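Local coordinates for protein alkylpurine DNA glycosylase AlkC (Pseudomonas fluorescens, PDB 5VHV) that probably excises alkylated purines from DNA as a base excision repair glycosylase that, unusually, does not flip the damaged base out of the helix, at residues N195-I200 and A223-H228; S232-G237 and K286-Y291; L258-A263 and H341-L346; K310-S313 and Q319-I322. All coordinates share one frame; numbering follows the deposited sequence.

Contact 1 of 4, residues N195-I200 and A223-H228; sequences NHLNDI and AWIARH
The side-chain oxygen of Asn-198, OD1, takes part in a hydrogen bond with OG of Ser-232, while its ND2 donates to a phosphate of the bound DNA, so both ends of the amide are held. Asn-198 meets the second helix through CB, 4.2 Å from His-228 O. With CG anti to the backbone N (chi1 -179°), the amide leads away from that carbonyl, toward Ser-232 and the DNA. His-228 O is instead hydrogen-bonded by NH1 of Arg-231, which also binds Asn-195 OD1 and thereby ties the two helices together. The rest of the contact is apolar: Leu-197 CD1 lies 4.1 Å from Ile-225 CG2, the two side chains crossing at about a right angle and meeting through single methyls. On the second helix, the imidazole of His-228 lies against Trp-224, its CD2 3.3 Å above the centre of the indole, and His-228 also packs on a phosphate. The amide and imidazole thus lie on the DNA side of the contact, and the Leu-197/Ile-225 pair away from it. Helices 187-201 and 220-229 pack against each other here within a HEAT-like array; Leu-211 of helix 205-213 and Leu-178 of helix 175-181 lie against Leu-197, and Ile-212 against Ala-226.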
loop_
_atom_site.group_PDB
_atom_site.type_symbol
_atom_site.label_atom_id
_atom_site.label_comp_id
_atom_site.label_asym_id
_atom_site.label_seq_id
_atom_site.Cartn_x
_atom_site.Cartn_y
_atom_site.Cartn_z
ATOM N N ASN A 195 6.224 2.115 -3.028
ATOM C CA ASN A 195 4.827 2.511 -2.870
ATOM C C ASN A 195 4.670 4.027 -2.770
ATOM O O ASN A 195 3.690 4.589 -3.277
ATOM C CB ASN A 195 4.217 1.801 -1.663
ATOM C CG ASN A 195 4.008 0.305 -1.928
ATOM O OD1 ASN A 195 3.849 -0.140 -3.090
ATOM N ND2 ASN A 195 4.025 -0.478 -0.872
ATOM N N HIS A 196 5.596 4.703 -2.091
ATOM C CA HIS A 196 5.592 6.166 -2.065
ATOM C C HIS A 196 5.736 6.724 -3.483
ATOM O O HIS A 196 4.969 7.595 -3.905
ATOM C CB HIS A 196 6.711 6.635 -1.129
ATOM C CG HIS A 196 6.724 8.102 -0.822
ATOM N ND1 HIS A 196 7.036 8.581 0.434
ATOM C CD2 HIS A 196 6.537 9.194 -1.600
ATOM C CE1 HIS A 196 7.038 9.902 0.415
ATOM N NE2 HIS A 196 6.718 10.299 -0.802
ATOM N N LEU A 197 6.671 6.186 -4.262
ATOM C CA LEU A 197 6.825 6.648 -5.639
ATOM C C LEU A 197 5.577 6.370 -6.482
ATOM O O LEU A 197 5.152 7.225 -7.260
ATOM C CB LEU A 197 8.060 6.001 -6.263
ATOM C CG LEU A 197 9.389 6.571 -5.754
ATOM C CD1 LEU A 197 10.524 5.629 -6.132
ATOM C CD2 LEU A 197 9.650 7.948 -6.306
ATOM N N ASN A 198 4.979 5.183 -6.353
ATOM C CA ASN A 198 3.730 4.909 -7.061
ATOM C C ASN A 198 2.644 5.920 -6.681
ATOM O O ASN A 198 1.920 6.414 -7.553
ATOM C CB ASN A 198 3.293 3.463 -6.785
ATOM C CG ASN A 198 2.023 3.091 -7.494
ATOM O OD1 ASN A 198 1.935 3.168 -8.719
ATOM N ND2 ASN A 198 1.038 2.652 -6.735
ATOM N N ASP A 199 2.520 6.261 -5.394
ATOM C CA ASP A 199 1.622 7.358 -5.004
ATOM C C ASP A 199 1.886 8.621 -5.830
ATOM O O ASP A 199 0.958 9.301 -6.273
ATOM C CB ASP A 199 1.792 7.739 -3.524
ATOM C CG ASP A 199 1.235 6.731 -2.530
ATOM O OD1 ASP A 199 0.657 5.678 -2.871
ATOM O OD2 ASP A 199 1.386 7.057 -1.333
ATOM N N ILE A 200 3.156 9.001 -5.960
ATOM C CA ILE A 200 3.488 10.235 -6.668
ATOM C C ILE A 200 3.046 10.143 -8.113
ATOM O O ILE A 200 2.628 11.150 -8.702
ATOM C CB ILE A 200 4.993 10.544 -6.570
ATOM C CG1 ILE A 200 5.408 10.707 -5.100
ATOM C CG2 ILE A 200 5.352 11.806 -7.354
ATOM C CD1 ILE A 200 6.909 10.846 -4.915
ATOM N N ALA A 223 16.556 -1.504 -9.227
ATOM C CA ALA A 223 15.708 -2.003 -10.312
ATOM C C ALA A 223 14.363 -2.500 -9.781
ATOM O O ALA A 223 13.314 -2.249 -10.385
ATOM C CB ALA A 223 16.413 -3.124 -11.072
ATOM N N TRP A 224 14.379 -3.221 -8.658
ATOM C CA TRP A 224 13.132 -3.731 -8.097
ATOM C C TRP A 224 12.228 -2.587 -7.662
ATOM O O TRP A 224 11.017 -2.582 -7.955
ATOM C CB TRP A 224 13.425 -4.657 -6.912
ATOM C CG TRP A 224 12.194 -5.320 -6.346
ATOM C CD1 TRP A 224 11.728 -6.578 -6.640
ATOM C CD2 TRP A 224 11.273 -4.768 -5.383
ATOM N NE1 TRP A 224 10.577 -6.835 -5.925
ATOM C CE2 TRP A 224 10.275 -5.741 -5.151
ATOM C CE3 TRP A 224 11.200 -3.554 -4.697
ATOM C CZ2 TRP A 224 9.221 -5.531 -4.247
ATOM C CZ3 TRP A 224 10.132 -3.335 -3.816
ATOM C CH2 TRP A 224 9.164 -4.320 -3.601
ATOM N N ILE A 225 12.805 -1.586 -6.992
ATOM C CA ILE A 225 12.022 -0.413 -6.609
ATOM C C ILE A 225 11.416 0.236 -7.844
ATOM O O ILE A 225 10.238 0.615 -7.852
ATOM C CB ILE A 225 12.892 0.588 -5.820
ATOM C CG1 ILE A 225 13.271 0.005 -4.445
ATOM C CG2 ILE A 225 12.162 1.903 -5.642
ATOM C CD1 ILE A 225 14.199 0.895 -3.628
ATOM N N ALA A 226 12.213 0.376 -8.908
ATOM C CA ALA A 226 11.718 1.016 -10.119
ATOM C C ALA A 226 10.519 0.273 -10.689
ATOM O O ALA A 226 9.514 0.893 -11.059
ATOM C CB ALA A 226 12.829 1.108 -11.159
ATOM N N ARG A 227 10.604 -1.057 -10.779
ATOM C CA ARG A 227 9.503 -1.807 -11.375
ATOM C C ARG A 227 8.217 -1.641 -10.570
ATOM O O ARG A 227 7.131 -1.535 -11.143
ATOM C CB ARG A 227 9.846 -3.293 -11.505
ATOM C CG ARG A 227 8.664 -4.086 -12.117
ATOM C CD ARG A 227 9.015 -5.487 -12.601
ATOM N NE ARG A 227 10.059 -5.511 -13.628
ATOM C CZ ARG A 227 9.854 -5.488 -14.947
ATOM N NH1 ARG A 227 8.634 -5.423 -15.465
ATOM N NH2 ARG A 227 10.894 -5.529 -15.761
ATOM N N HIS A 228 8.313 -1.635 -9.240
ATOM C CA HIS A 228 7.106 -1.535 -8.431
ATOM C C HIS A 228 6.633 -0.096 -8.263
ATOM O O HIS A 228 5.433 0.132 -8.130
ATOM C CB HIS A 228 7.358 -2.248 -7.108
ATOM C CG HIS A 228 7.518 -3.719 -7.306
ATOM N ND1 HIS A 228 6.451 -4.592 -7.265
ATOM C CD2 HIS A 228 8.598 -4.456 -7.656
ATOM C CE1 HIS A 228 6.880 -5.816 -7.525
ATOM N NE2 HIS A 228 8.176 -5.760 -7.773
#

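Contact 2 of 4, residues S232-G237 and K286-Y291; sequences SLIKQG and KLVVDY
Ile-234 and Val-288 supply the apolar part of this joint between a helix end and a strand. Ile-234 CG2 comes within 4.0 Å of Val-288 CG1, and the two branched side chains cross at about a right angle. Both CB atoms point at the other segment, and the methyl that touches is in each case the one anti to the backbone N (chi1 168° for Val-288 CG1). Leu-242 of helix 239-244 touches both side chains and widens this patch.

The polar part runs through a water. It donates one hydrogen to Ile-234 O at 2.9 Å and the other to Asp-290 OD2 at 2.7 Å, so that two acceptors which could not bond to each other are linked. Asp-290 OD2 also forms a salt bridge with Lys-308, and OD1 accepts from the backbone N of Leu-309; both oxygens of this buried carboxylate are thus satisfied, and the nearby lysine would be expected to favour its ionised form. Lys-235 adds only the aliphatic start of its chain, CG lying 4.3 Å from Asp-290 OD2, before its amine leads away.

Backbone bonds shape the helix end. Gly-237, with a positive phi of 78°, closes a Schellman motif and donates its N to Ile-234 O at 3.0 Å, so this carbonyl serves both the turn and the water. The whole is a domain junction, where the C-terminal part of the helical region, here helix 231-235, meets strand 285-294 of an immunoglobulin-like beta-sandwich.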
loop_
_atom_site.group_PDB
_atom_site.type_symbol
_atom_site.label_atom_id
_atom_site.label_comp_id
_atom_site.label_asym_id
_atom_site.label_seq_id
_atom_site.Cartn_x
_atom_site.Cartn_y
_atom_site.Cartn_z
ATOM N N SER A 232 1.811 1.344 -11.870
ATOM C CA SER A 232 0.581 1.916 -12.402
ATOM C C SER A 232 0.818 2.484 -13.795
ATOM O O SER A 232 0.022 2.265 -14.714
ATOM C CB SER A 232 0.037 2.994 -11.449
ATOM O OG SER A 232 -0.245 2.445 -10.166
ATOM N N LEU A 233 1.938 3.178 -13.990
ATOM C CA LEU A 233 2.230 3.717 -15.316
ATOM C C LEU A 233 2.454 2.604 -16.334
ATOM O O LEU A 233 2.076 2.754 -17.501
ATOM C CB LEU A 233 3.447 4.640 -15.257
ATOM C CG LEU A 233 3.275 5.893 -14.379
ATOM C CD1 LEU A 233 4.527 6.780 -14.401
ATOM C CD2 LEU A 233 2.072 6.704 -14.822
ATOM N N ILE A 234 3.033 1.484 -15.908
ATOM C CA ILE A 234 3.221 0.358 -16.822
ATOM C C ILE A 234 1.873 -0.185 -17.278
ATOM O O ILE A 234 1.685 -0.493 -18.461
ATOM C CB ILE A 234 4.083 -0.736 -16.158
ATOM C CG1 ILE A 234 5.540 -0.260 -16.053
ATOM C CG2 ILE A 234 4.033 -2.080 -16.945
ATOM C CD1 ILE A 234 6.353 -1.051 -15.088
ATOM N N LYS A 235 0.930 -0.340 -16.343
ATOM C CA LYS A 235 -0.407 -0.803 -16.702
ATOM C C LYS A 235 -1.100 0.170 -17.644
ATOM O O LYS A 235 -1.864 -0.250 -18.525
ATOM C CB LYS A 235 -1.234 -1.022 -15.430
ATOM C CG LYS A 235 -0.878 -2.312 -14.712
ATOM C CD LYS A 235 -1.832 -2.621 -13.573
ATOM C CE LYS A 235 -1.669 -1.606 -12.438
ATOM N NZ LYS A 235 -2.574 -1.946 -11.278
ATOM N N GLN A 236 -0.836 1.472 -17.487
ATOM C CA GLN A 236 -1.379 2.496 -18.372
ATOM C C GLN A 236 -0.715 2.504 -19.737
ATOM O O GLN A 236 -1.159 3.248 -20.613
ATOM C CB GLN A 236 -1.218 3.876 -17.738
ATOM C CG GLN A 236 -2.063 4.114 -16.508
ATOM C CD GLN A 236 -1.628 5.391 -15.792
ATOM O OE1 GLN A 236 -1.129 6.334 -16.418
ATOM N NE2 GLN A 236 -1.779 5.407 -14.479
ATOM N N GLY A 237 0.326 1.704 -19.939
ATOM C CA GLY A 237 0.995 1.687 -21.227
ATOM C C GLY A 237 1.934 2.847 -21.442
ATOM O O GLY A 237 2.253 3.172 -22.589
ATOM N N LYS A 286 11.977 -8.484 -24.985
ATOM C CA LYS A 286 11.307 -8.403 -23.699
ATOM C C LYS A 286 9.883 -7.891 -23.896
ATOM O O LYS A 286 9.663 -6.878 -24.571
ATOM C CB LYS A 286 12.081 -7.484 -22.754
ATOM C CG LYS A 286 13.396 -8.079 -22.244
ATOM C CD LYS A 286 14.111 -7.134 -21.276
ATOM C CE LYS A 286 15.493 -7.659 -20.901
ATOM N NZ LYS A 286 16.352 -7.922 -22.095
ATOM N N LEU A 287 8.919 -8.607 -23.329
ATOM C CA LEU A 287 7.511 -8.262 -23.463
ATOM C C LEU A 287 6.875 -8.070 -22.097
ATOM O O LEU A 287 7.142 -8.822 -21.155
ATOM C CB LEU A 287 6.732 -9.348 -24.211
ATOM C CG LEU A 287 7.187 -9.682 -25.637
ATOM C CD1 LEU A 287 6.306 -10.749 -26.265
ATOM C CD2 LEU A 287 7.175 -8.437 -26.484
ATOM N N VAL A 288 6.002 -7.077 -22.019
ATOM C CA VAL A 288 5.080 -6.910 -20.906
ATOM C C VAL A 288 3.691 -7.141 -21.476
ATOM O O VAL A 288 3.227 -6.376 -22.330
ATOM C CB VAL A 288 5.211 -5.532 -20.250
ATOM C CG1 VAL A 288 4.022 -5.273 -19.284
ATOM C CG2 VAL A 288 6.553 -5.466 -19.496
ATOM N N VAL A 289 3.062 -8.232 -21.061
ATOM C CA VAL A 289 1.758 -8.652 -21.552
ATOM C C VAL A 289 0.757 -8.505 -20.416
ATOM O O VAL A 289 0.871 -9.182 -19.388
ATOM C CB VAL A 289 1.793 -10.101 -22.057
ATOM C CG1 VAL A 289 0.450 -10.489 -22.649
ATOM C CG2 VAL A 289 2.890 -10.280 -23.104
ATOM N N ASP A 290 -0.226 -7.632 -20.611
ATOM C CA ASP A 290 -1.312 -7.427 -19.663
ATOM C C ASP A 290 -2.638 -7.559 -20.422
ATOM O O ASP A 290 -2.666 -7.801 -21.630
ATOM C CB ASP A 290 -1.183 -6.056 -18.970
ATOM C CG ASP A 290 0.029 -5.967 -18.045
ATOM O OD1 ASP A 290 0.447 -7.013 -17.487
ATOM O OD2 ASP A 290 0.559 -4.851 -17.846
ATOM N N TYR A 291 -3.759 -7.452 -19.713
ATOM C CA TYR A 291 -5.055 -7.407 -20.382
ATOM C C TYR A 291 -5.953 -6.449 -19.636
ATOM O O TYR A 291 -5.673 -6.062 -18.502
ATOM C CB TYR A 291 -5.729 -8.784 -20.487
ATOM C CG TYR A 291 -6.192 -9.412 -19.193
ATOM C CD1 TYR A 291 -5.296 -10.059 -18.364
ATOM C CD2 TYR A 291 -7.545 -9.430 -18.841
ATOM C CE1 TYR A 291 -5.708 -10.660 -17.203
ATOM C CE2 TYR A 291 -7.966 -10.045 -17.671
ATOM C CZ TYR A 291 -7.049 -10.662 -16.878
ATOM O OH TYR A 291 -7.430 -11.281 -15.719
HETATM O O HOH W 1 0.785 -2.926 -19.691
#

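Contact 3 of 4, residues L258-A263 and H341-L346; sequences LMVTPA and HVVHVL
Strands 258-261 and 341-346 run in roughly opposite directions and face one another through their side chains, without direct backbone pairing. The CA atoms of Leu-258 and Val-345 are 8.9 Å apart and those of Val-260 and Val-343 are 8.0 Å apart, a spacing suited to one layer of interlocking side chains between two strand layers. The chain leaves the first strand at Pro-262, after a cis peptide bond.

All four facing residues direct their CB toward the other strand. The closer pair is Leu-258 with Val-345: CD1 of the leucine lies 3.7 Å from CG2 of the valine, the side chains sliding past each other in opposite directions. Leu-258 reaches across because its CG is anti to the backbone N (chi1 171°), which extends the isobutyl group off the strand. At the second pair the side chains cross obliquely, and Val-260 CG2 rests against the isopropyl group of Val-343, 4.2 Å from its CB and equally far from its CG2. Phe-275 touches both Leu-258 and Val-345, Tyr-291 packs on Val-343 and Ala-355 on Val-260, so the cluster continues into the strands around it.

Because only aliphatic carbons meet between these segments, cohesion here rests on shape and the exclusion of water rather than on directed bonds, the chemistry of a beta-sandwich core.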
loop_
_atom_site.group_PDB
_atom_site.type_symbol
_atom_site.label_atom_id
_atom_site.label_comp_id
_atom_site.label_asym_id
_atom_site.label_seq_id
_atom_site.Cartn_x
_atom_site.Cartn_y
_atom_site.Cartn_z
ATOM N N LEU A 258 -6.881 -15.904 -30.449
ATOM C CA LEU A 258 -7.375 -15.124 -29.314
ATOM C C LEU A 258 -8.827 -15.483 -29.047
ATOM O O LEU A 258 -9.646 -15.497 -29.966
ATOM C CB LEU A 258 -7.240 -13.623 -29.584
ATOM C CG LEU A 258 -7.918 -12.700 -28.551
ATOM C CD1 LEU A 258 -7.327 -12.871 -27.180
ATOM C CD2 LEU A 258 -7.840 -11.228 -28.940
ATOM N N MET A 259 -9.137 -15.827 -27.806
ATOM C CA MET A 259 -10.516 -16.126 -27.467
ATOM C C MET A 259 -10.759 -15.887 -25.988
ATOM O O MET A 259 -9.837 -15.932 -25.160
ATOM C CB MET A 259 -10.873 -17.572 -27.837
ATOM C CG MET A 259 -10.218 -18.628 -26.990
ATOM S SD MET A 259 -10.586 -20.322 -27.594
ATOM C CE MET A 259 -9.458 -20.414 -28.971
ATOM N N VAL A 260 -12.017 -15.622 -25.669
ATOM C CA VAL A 260 -12.515 -15.684 -24.302
ATOM C C VAL A 260 -13.647 -16.695 -24.293
ATOM O O VAL A 260 -14.538 -16.639 -25.150
ATOM C CB VAL A 260 -12.975 -14.303 -23.799
ATOM C CG1 VAL A 260 -13.632 -14.411 -22.442
ATOM C CG2 VAL A 260 -11.793 -13.358 -23.710
ATOM N N THR A 261 -13.579 -17.652 -23.380
ATOM C CA THR A 261 -14.609 -18.667 -23.258
ATOM C C THR A 261 -15.010 -18.811 -21.802
ATOM O O THR A 261 -14.188 -18.577 -20.903
ATOM C CB THR A 261 -14.131 -20.023 -23.778
ATOM O OG1 THR A 261 -13.038 -20.458 -22.982
ATOM C CG2 THR A 261 -13.675 -19.906 -25.193
ATOM N N PRO A 262 -16.281 -19.147 -21.527
ATOM C CA PRO A 262 -17.389 -19.231 -22.487
ATOM C C PRO A 262 -17.783 -17.860 -23.006
ATOM O O PRO A 262 -17.455 -16.854 -22.397
ATOM C CB PRO A 262 -18.544 -19.821 -21.672
ATOM C CG PRO A 262 -17.953 -20.247 -20.335
ATOM C CD PRO A 262 -16.727 -19.406 -20.149
ATOM N N ALA A 263 -18.522 -17.839 -24.114
ATOM C CA ALA A 263 -18.972 -16.570 -24.686
ATOM C C ALA A 263 -20.010 -15.889 -23.804
ATOM O O ALA A 263 -20.153 -14.661 -23.847
ATOM C CB ALA A 263 -19.551 -16.827 -26.077
ATOM N N HIS A 341 -19.034 -7.454 -22.153
ATOM C CA HIS A 341 -17.769 -7.102 -21.525
ATOM C C HIS A 341 -16.659 -7.345 -22.538
ATOM O O HIS A 341 -16.474 -8.476 -23.001
ATOM C CB HIS A 341 -17.536 -7.932 -20.266
ATOM C CG HIS A 341 -18.344 -7.485 -19.086
ATOM N ND1 HIS A 341 -19.722 -7.564 -19.057
ATOM C CD2 HIS A 341 -17.970 -6.959 -17.891
ATOM C CE1 HIS A 341 -20.163 -7.093 -17.902
ATOM N NE2 HIS A 341 -19.123 -6.719 -17.175
ATOM N N VAL A 342 -15.925 -6.295 -22.878
ATOM C CA VAL A 342 -14.849 -6.390 -23.861
ATOM C C VAL A 342 -13.520 -6.568 -23.131
ATOM O O VAL A 342 -13.250 -5.889 -22.136
ATOM C CB VAL A 342 -14.829 -5.154 -24.775
ATOM C CG1 VAL A 342 -13.702 -5.281 -25.813
ATOM C CG2 VAL A 342 -16.186 -4.987 -25.475
ATOM N N VAL A 343 -12.687 -7.474 -23.649
ATOM C CA VAL A 343 -11.384 -7.835 -23.077
ATOM C C VAL A 343 -10.326 -7.482 -24.110
ATOM O O VAL A 343 -10.414 -7.939 -25.261
ATOM C CB VAL A 343 -11.313 -9.329 -22.722
ATOM C CG1 VAL A 343 -9.973 -9.679 -22.081
ATOM C CG2 VAL A 343 -12.448 -9.694 -21.795
ATOM N N HIS A 344 -9.356 -6.645 -23.723
ATOM C CA HIS A 344 -8.283 -6.214 -24.619
ATOM C C HIS A 344 -6.952 -6.832 -24.204
ATOM O O HIS A 344 -6.632 -6.880 -23.014
ATOM C CB HIS A 344 -8.117 -4.694 -24.621
ATOM C CG HIS A 344 -9.386 -3.935 -24.862
ATOM N ND1 HIS A 344 -9.837 -3.620 -26.123
ATOM C CD2 HIS A 344 -10.283 -3.406 -23.998
ATOM C CE1 HIS A 344 -10.969 -2.946 -26.028
ATOM N NE2 HIS A 344 -11.263 -2.808 -24.747
ATOM N N VAL A 345 -6.164 -7.292 -25.185
ATOM C CA VAL A 345 -4.820 -7.828 -24.935
ATOM C C VAL A 345 -3.811 -6.714 -25.172
ATOM O O VAL A 345 -3.841 -6.049 -26.217
ATOM C CB VAL A 345 -4.514 -9.045 -25.829
ATOM C CG1 VAL A 345 -3.067 -9.479 -25.687
ATOM C CG2 VAL A 345 -5.417 -10.215 -25.461
ATOM N N LEU A 346 -2.924 -6.506 -24.204
ATOM C CA LEU A 346 -1.962 -5.410 -24.204
ATOM C C LEU A 346 -0.552 -5.986 -24.239
ATOM O O LEU A 346 -0.197 -6.810 -23.388
ATOM C CB LEU A 346 -2.102 -4.541 -22.946
ATOM C CG LEU A 346 -3.512 -4.042 -22.650
ATOM C CD1 LEU A 346 -3.633 -3.542 -21.210
ATOM C CD2 LEU A 346 -3.845 -2.949 -23.624
#

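Contact 4 of 4, residues K310-S313 and Q319-I322; sequences KAFS and QQHI
Lys-310 opens the contact with its aliphatic chain: CD lies 4.5 Å from Ile-322 CG1, and CE comes within 4.4 Å of Gln-320 NE2, a loose van der Waals approach. The same CE sits over one face of the Phe-312 ring, 3.8 Å above its plane and offset toward the rim. Two residues on, Phe-312 brings its ring into the contact. Its CG is placed between the backbone N and the carbonyl carbon (chi1 70°), which swings the ring across to the other strand, where CE2 meets Gln-320 CG at 3.8 Å and CE1 meets Ile-322 CD1 at 4.3 Å. The amide plane of Gln-320 is turned 75° from the ring, and the chain bends at chi2 to let NE2 donate to His-321 O at 3.0 Å. Replacing Gln-320 with an alanine would probably open a gap beside Phe-312 CE2 and CZ and leave the His-321 carbonyl without this donor. The strands run nearly antiparallel, with axes 10.4 Å apart, too far for backbone pairing. They are the outermost strands of the sheet order, brought face to face; strand 305-314 pairs with 285-294, which gives Leu-287 and Val-289 to the packing, and strand 319-327 pairs with 270-279, which gives Phe-275 and Leu-277.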
loop_
_atom_site.group_PDB
_atom_site.type_symbol
_atom_site.label_atom_id
_atom_site.label_comp_id
_atom_site.label_asym_id
_atom_site.label_seq_id
_atom_site.Cartn_x
_atom_site.Cartn_y
_atom_site.Cartn_z
ATOM N N LYS A 310 1.761 -11.490 -17.870
ATOM C CA LYS A 310 3.073 -12.120 -17.932
ATOM C C LYS A 310 4.098 -11.102 -18.412
ATOM O O LYS A 310 3.827 -10.334 -19.335
ATOM C CB LYS A 310 3.024 -13.324 -18.891
ATOM C CG LYS A 310 4.144 -14.337 -18.749
ATOM C CD LYS A 310 4.015 -15.423 -19.821
ATOM C CE LYS A 310 5.143 -16.441 -19.757
ATOM N NZ LYS A 310 5.031 -17.340 -18.580
ATOM N N ALA A 311 5.276 -11.107 -17.800
ATOM C CA ALA A 311 6.419 -10.351 -18.301
ATOM C C ALA A 311 7.524 -11.354 -18.590
ATOM O O ALA A 311 7.930 -12.100 -17.695
ATOM C CB ALA A 311 6.875 -9.298 -17.293
ATOM N N PHE A 312 8.004 -11.393 -19.821
ATOM C CA PHE A 312 8.964 -12.432 -20.182
ATOM C C PHE A 312 9.684 -12.040 -21.461
ATOM O O PHE A 312 9.329 -11.069 -22.130
ATOM C CB PHE A 312 8.269 -13.791 -20.356
ATOM C CG PHE A 312 7.403 -13.869 -21.575
ATOM C CD1 PHE A 312 6.232 -13.132 -21.653
ATOM C CD2 PHE A 312 7.757 -14.671 -22.649
ATOM C CE1 PHE A 312 5.442 -13.188 -22.779
ATOM C CE2 PHE A 312 6.960 -14.735 -23.773
ATOM C CZ PHE A 312 5.805 -13.989 -23.836
ATOM N N SER A 313 10.697 -12.841 -21.796
ATOM C CA SER A 313 11.443 -12.720 -23.038
ATOM C C SER A 313 10.974 -13.788 -24.012
ATOM O O SER A 313 10.918 -14.972 -23.662
ATOM C CB SER A 313 12.942 -12.862 -22.787
ATOM O OG SER A 313 13.638 -13.015 -24.005
ATOM N N GLN A 319 7.133 -19.064 -30.302
ATOM C CA GLN A 319 5.763 -18.743 -29.930
ATOM C C GLN A 319 5.530 -19.118 -28.474
ATOM O O GLN A 319 6.248 -19.934 -27.888
ATOM C CB GLN A 319 4.731 -19.423 -30.844
ATOM C CG GLN A 319 4.589 -20.903 -30.667
ATOM C CD GLN A 319 3.437 -21.474 -31.484
ATOM O OE1 GLN A 319 3.270 -21.151 -32.666
ATOM N NE2 GLN A 319 2.626 -22.321 -30.849
ATOM N N GLN A 320 4.530 -18.477 -27.878
ATOM C CA GLN A 320 4.246 -18.653 -26.462
ATOM C C GLN A 320 2.741 -18.620 -26.258
ATOM O O GLN A 320 2.095 -17.624 -26.594
ATOM C CB GLN A 320 4.911 -17.554 -25.627
ATOM C CG GLN A 320 4.611 -17.646 -24.151
ATOM C CD GLN A 320 5.198 -18.889 -23.538
ATOM O OE1 GLN A 320 6.350 -19.231 -23.799
ATOM N NE2 GLN A 320 4.402 -19.598 -22.748
ATOM N N HIS A 321 2.192 -19.706 -25.716
ATOM C CA HIS A 321 0.794 -19.736 -25.313
ATOM C C HIS A 321 0.624 -18.960 -24.022
ATOM O O HIS A 321 1.459 -19.040 -23.115
ATOM C CB HIS A 321 0.318 -21.180 -25.098
ATOM C CG HIS A 321 0.390 -22.048 -26.312
ATOM N ND1 HIS A 321 -0.447 -21.880 -27.394
ATOM C CD2 HIS A 321 1.172 -23.113 -26.606
ATOM C CE1 HIS A 321 -0.176 -22.794 -28.306
ATOM N NE2 HIS A 321 0.803 -23.554 -27.853
ATOM N N ILE A 322 -0.471 -18.218 -23.932
ATOM C CA ILE A 322 -0.812 -17.460 -22.739
ATOM C C ILE A 322 -2.259 -17.764 -22.398
ATOM O O ILE A 322 -3.113 -17.849 -23.286
ATOM C CB ILE A 322 -0.568 -15.945 -22.935
ATOM C CG1 ILE A 322 0.953 -15.705 -23.047
ATOM C CG2 ILE A 322 -1.165 -15.139 -21.788
ATOM C CD1 ILE A 322 1.358 -14.315 -23.416
#

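The contacts follow the molecule from the DNA-binding helical array into the beta domain. Contact 1 closes first along the chain, and contact 2 opens just after it, helix 231-235 following helix 220-229; their centres are 15 Å apart. Contact 2 then spans the domain boundary to strand 285-294. That strand is flanked by 339-347 of contact 3 and 305-314 of contact 4, with backbone bonds Asp-290 O to Leu-346 N and Leu-287 N to Phe-312 O. Contacts 3 and 4, about 17 Å apart between centres, both join opposing layers of the sandwich, and contact 4 is nested within the loop closed by contact 3. A continuous path of packing therefore couples the helical and beta domains.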